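Local coordinates for protein polyketide synthase type I (Bacillus amyloliquefaciens, PDB 5KKU) that probably catalyses dehydration of beta-hydroxyacyl intermediates, as the N-terminal dehydratase domain of a modular synthase in the difficidin assembly line, at residues Phe196-Phe207 and Phe233-Lys243. Sequence-based numbering, arbitrary orientation.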
loop_
_atom_site.group_PDB
_atom_site.type_symbol
_atom_site.label_atom_id
_atom_site.label_comp_id
_atom_site.label_asym_id
_atom_site.label_seq_id
_atom_site.Cartn_x
_atom_site.Cartn_y
_atom_site.Cartn_z
ATOM N N PHE A 196 7.149 0.591 3.145
ATOM C CA PHE A 196 7.545 0.692 1.776
ATOM C C PHE A 196 6.352 0.762 0.829
ATOM O O PHE A 196 6.341 1.590 -0.025
ATOM C CB PHE A 196 8.453 -0.452 1.379
ATOM C CG PHE A 196 9.915 -0.221 1.649
ATOM C CD1 PHE A 196 10.481 1.019 1.519
ATOM C CD2 PHE A 196 10.718 -1.267 1.994
ATOM C CE1 PHE A 196 11.796 1.217 1.773
ATOM C CE2 PHE A 196 12.036 -1.087 2.244
ATOM C CZ PHE A 196 12.579 0.155 2.126
ATOM N N LEU A 197 5.356 -0.090 1.033
ATOM C CA LEU A 197 4.177 -0.155 0.221
ATOM C C LEU A 197 3.382 1.150 0.281
ATOM O O LEU A 197 3.026 1.690 -0.719
ATOM C CB LEU A 197 3.326 -1.365 0.602
ATOM C CG LEU A 197 3.821 -2.781 0.330
ATOM C CD1 LEU A 197 2.735 -3.782 0.565
ATOM C CD2 LEU A 197 4.326 -2.929 -1.076
ATOM N N ASP A 198 3.093 1.647 1.471
ATOM C CA ASP A 198 2.414 2.907 1.691
ATOM C C ASP A 198 3.077 4.076 0.987
ATOM O O ASP A 198 2.464 4.744 0.251
ATOM C CB ASP A 198 2.309 3.155 3.174
ATOM C CG ASP A 198 1.525 4.368 3.524
ATOM O OD1 ASP A 198 0.334 4.431 3.299
ATOM O OD2 ASP A 198 2.095 5.275 4.046
ATOM N N ALA A 199 4.349 4.294 1.239
ATOM C CA ALA A 199 5.085 5.359 0.594
ATOM C C ALA A 199 5.105 5.254 -0.913
ATOM O O ALA A 199 5.131 6.253 -1.566
ATOM C CB ALA A 199 6.490 5.464 1.111
ATOM N N SER A 200 5.099 4.053 -1.427
ATOM C CA SER A 200 5.090 3.838 -2.846
ATOM C C SER A 200 3.804 4.234 -3.536
ATOM O O SER A 200 3.822 4.546 -4.665
ATOM C CB SER A 200 5.442 2.414 -3.179
ATOM O OG SER A 200 6.716 2.131 -2.776
ATOM N N THR A 201 2.700 4.196 -2.809
ATOM C CA THR A 201 1.446 4.682 -3.331
ATOM C C THR A 201 1.433 6.164 -3.576
ATOM O O THR A 201 0.521 6.654 -4.137
ATOM C CB THR A 201 0.213 4.349 -2.500
ATOM O OG1 THR A 201 0.149 5.169 -1.353
ATOM C CG2 THR A 201 0.176 2.974 -2.137
ATOM N N LEU A 202 2.488 6.836 -3.180
ATOM C CA LEU A 202 2.662 8.232 -3.385
ATOM C C LEU A 202 3.341 8.527 -4.685
ATOM O O LEU A 202 3.621 9.631 -4.959
ATOM C CB LEU A 202 3.464 8.817 -2.248
ATOM C CG LEU A 202 2.774 8.862 -0.902
ATOM C CD1 LEU A 202 3.659 9.385 0.185
ATOM C CD2 LEU A 202 1.549 9.724 -0.976
ATOM N N ALA A 203 3.597 7.513 -5.482
ATOM C CA ALA A 203 4.164 7.701 -6.817
ATOM C C ALA A 203 3.407 8.669 -7.721
ATOM O O ALA A 203 2.217 8.648 -7.806
ATOM C CB ALA A 203 4.339 6.381 -7.513
ATOM N N GLY A 204 4.145 9.542 -8.353
ATOM C CA GLY A 204 3.574 10.505 -9.251
ATOM C C GLY A 204 3.221 11.792 -8.588
ATOM O O GLY A 204 2.737 12.644 -9.225
ATOM N N SER A 205 3.466 11.913 -7.296
ATOM C CA SER A 205 3.173 13.138 -6.598
ATOM C C SER A 205 3.911 14.353 -7.154
ATOM O O SER A 205 3.404 15.442 -7.136
ATOM C CB SER A 205 3.464 12.996 -5.128
ATOM O OG SER A 205 2.605 12.079 -4.529
ATOM N N SER A 206 5.110 14.183 -7.634
ATOM C CA SER A 206 5.838 15.270 -8.196
ATOM C C SER A 206 5.175 15.724 -9.482
ATOM O O SER A 206 5.246 16.836 -9.858
ATOM C CB SER A 206 7.266 14.820 -8.435
ATOM O OG SER A 206 7.419 14.231 -9.692
ATOM N N PHE A 207 4.554 14.836 -10.206
ATOM C CA PHE A 207 3.840 15.290 -11.366
ATOM C C PHE A 207 2.648 16.004 -10.809
ATOM O O PHE A 207 1.895 15.407 -10.085
ATOM C CB PHE A 207 3.322 14.141 -12.179
ATOM C CG PHE A 207 4.369 13.210 -12.667
ATOM C CD1 PHE A 207 5.505 13.677 -13.266
ATOM C CD2 PHE A 207 4.186 11.878 -12.560
ATOM C CE1 PHE A 207 6.433 12.818 -13.739
ATOM C CE2 PHE A 207 5.112 11.021 -13.019
ATOM C CZ PHE A 207 6.245 11.491 -13.598
ATOM N N PHE A 233 12.249 -6.832 -0.563
ATOM C CA PHE A 233 12.807 -5.516 -0.479
ATOM C C PHE A 233 14.155 -5.444 0.243
ATOM O O PHE A 233 14.333 -6.027 1.241
ATOM C CB PHE A 233 11.817 -4.607 0.235
ATOM C CG PHE A 233 10.565 -4.308 -0.528
ATOM C CD1 PHE A 233 10.567 -4.216 -1.877
ATOM C CD2 PHE A 233 9.390 -4.068 0.141
ATOM C CE1 PHE A 233 9.417 -3.905 -2.550
ATOM C CE2 PHE A 233 8.241 -3.758 -0.527
ATOM C CZ PHE A 233 8.251 -3.681 -1.878
ATOM N N PRO A 234 15.069 -4.646 -0.253
ATOM C CA PRO A 234 16.304 -4.372 0.466
ATOM C C PRO A 234 16.151 -3.171 1.346
ATOM O O PRO A 234 15.052 -2.732 1.472
ATOM C CB PRO A 234 17.273 -4.076 -0.646
ATOM C CG PRO A 234 16.424 -3.538 -1.693
ATOM C CD PRO A 234 15.211 -4.361 -1.669
ATOM N N LYS A 235 17.211 -2.660 1.928
ATOM C CA LYS A 235 17.145 -1.535 2.805
ATOM C C LYS A 235 16.643 -0.276 2.136
ATOM O O LYS A 235 15.917 0.463 2.703
ATOM C CB LYS A 235 18.496 -1.293 3.412
ATOM C CG LYS A 235 18.827 -2.214 4.551
ATOM C CD LYS A 235 20.186 -1.934 5.126
ATOM C CE LYS A 235 20.555 -2.997 6.139
ATOM N NZ LYS A 235 21.992 -3.024 6.521
ATOM N N THR A 236 17.063 -0.017 0.922
ATOM C CA THR A 236 16.556 1.117 0.199
ATOM C C THR A 236 15.944 0.655 -1.100
ATOM O O THR A 236 16.512 -0.115 -1.782
ATOM C CB THR A 236 17.665 2.123 -0.160
ATOM O OG1 THR A 236 18.354 2.561 0.997
ATOM C CG2 THR A 236 17.125 3.304 -0.903
ATOM N N ILE A 237 14.774 1.161 -1.429
ATOM C CA ILE A 237 14.158 0.910 -2.709
ATOM C C ILE A 237 13.989 2.128 -3.585
ATOM O O ILE A 237 14.098 3.251 -3.149
ATOM C CB ILE A 237 12.812 0.229 -2.601
ATOM C CG1 ILE A 237 11.819 1.141 -1.912
ATOM C CG2 ILE A 237 12.923 -1.101 -1.904
ATOM C CD1 ILE A 237 10.397 0.727 -2.021
ATOM N N TYR A 238 13.693 1.900 -4.838
ATOM C CA TYR A 238 13.541 2.958 -5.798
ATOM C C TYR A 238 12.288 2.785 -6.580
ATOM O O TYR A 238 12.247 1.995 -7.458
ATOM C CB TYR A 238 14.754 3.017 -6.711
ATOM C CG TYR A 238 16.037 3.214 -5.974
ATOM C CD1 TYR A 238 16.675 2.179 -5.367
ATOM C CD2 TYR A 238 16.585 4.428 -5.887
ATOM C CE1 TYR A 238 17.809 2.378 -4.678
ATOM C CE2 TYR A 238 17.718 4.636 -5.200
ATOM C CZ TYR A 238 18.338 3.611 -4.626
ATOM O OH TYR A 238 19.444 3.859 -3.967
ATOM N N THR A 239 11.285 3.536 -6.215
ATOM C CA THR A 239 10.013 3.501 -6.832
ATOM C C THR A 239 9.942 4.373 -8.084
ATOM O O THR A 239 9.947 5.556 -8.018
ATOM C CB THR A 239 8.908 3.844 -5.806
ATOM O OG1 THR A 239 8.912 2.872 -4.761
ATOM C CG2 THR A 239 7.578 3.856 -6.466
ATOM N N TYR A 240 9.868 3.763 -9.236
ATOM C CA TYR A 240 9.813 4.459 -10.450
ATOM C C TYR A 240 8.386 4.584 -10.964
ATOM O O TYR A 240 7.627 3.658 -10.886
ATOM C CB TYR A 240 10.660 3.730 -11.452
ATOM C CG TYR A 240 10.504 4.205 -12.845
ATOM C CD1 TYR A 240 11.268 5.220 -13.320
ATOM C CD2 TYR A 240 9.623 3.628 -13.686
ATOM C CE1 TYR A 240 11.130 5.677 -14.572
ATOM C CE2 TYR A 240 9.480 4.079 -14.960
ATOM C CZ TYR A 240 10.253 5.103 -15.394
ATOM O OH TYR A 240 10.132 5.576 -16.612
ATOM N N SER A 241 8.047 5.721 -11.515
ATOM C CA SER A 241 6.739 5.998 -12.042
ATOM C C SER A 241 6.814 6.920 -13.288
ATOM O O SER A 241 7.616 7.792 -13.360
ATOM C CB SER A 241 5.908 6.571 -10.916
ATOM O OG SER A 241 4.698 7.084 -11.300
ATOM N N ALA A 242 6.000 6.639 -14.287
ATOM C CA ALA A 242 5.992 7.416 -15.508
ATOM C C ALA A 242 4.698 8.129 -15.822
ATOM O O ALA A 242 3.637 7.640 -15.641
ATOM C CB ALA A 242 6.399 6.570 -16.668
ATOM N N LYS A 243 4.845 9.321 -16.340
ATOM C CA LYS A 243 3.721 10.136 -16.703
ATOM C C LYS A 243 2.803 9.525 -17.730
ATOM O O LYS A 243 1.644 9.555 -17.560
ATOM C CB LYS A 243 4.157 11.540 -17.094
ATOM C CG LYS A 243 3.014 12.524 -17.059
ATOM C CD LYS A 243 3.413 13.941 -16.779
ATOM C CE LYS A 243 2.714 14.876 -17.734
ATOM N NZ LYS A 243 2.769 14.356 -19.133
#
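In the C-terminal hotdog fold of this dehydratase, the helix bearing the predicted proton donor Asp-198 packs through Phe-196 and Ser-200 against Ile-237 and Thr-239 on one face of strand 236-248. Helix 196-200 and strand 236-242 run in nearly the same direction, their axes 28° apart. Phe-196 carries the largest share of the contact. Its ring turns an edge toward the face of Phe-233 in an offset edge-to-face pair, with centroids 5.3 Å apart and planes at 79°. Ile-237 covers one face of the Phe-196 ring, where its CG1 makes a CH-pi contact 4.0 Å from the centroid; a chi1 of 65° sets this branch between the backbone N and the carbonyl carbon, which brings it onto the ring. At the rim, CZ of Phe-196 comes 3.4 Å from Lys-235 O, which lies near the ring plane, while Leu-197 CD2 meets the edge of the Phe-233 ring. Farther along, Thr-239 OG1 donates to Ser-200 OG across 3.1 Å, and Ser-200 OG in turn donates to Phe-196 O at 2.8 Å. The two buried hydroxyls thus form a short hydrogen-bonded chain ending on that carbonyl, which also accepts from Ser-200 N on the opposite face of its plane. Beyond the helix, Ala-203 CB rests 3.8 Å from Ser-241 CB, and Lys-243 CB lies over a face of the Phe-207 ring, 4.2 Å from its centroid. Ile-265 of the adjacent strand 258-266 and Leu-273 of strand 272-283 also touch Phe-233 and Ile-237. Asp-198 itself takes no part in the interface; its OD2 is hydrogen-bonded to His-155. Such packing of a central helix against a curved antiparallel sheet is characteristic of the hotdog fold, here with the predicted catalytic aspartate on the helix.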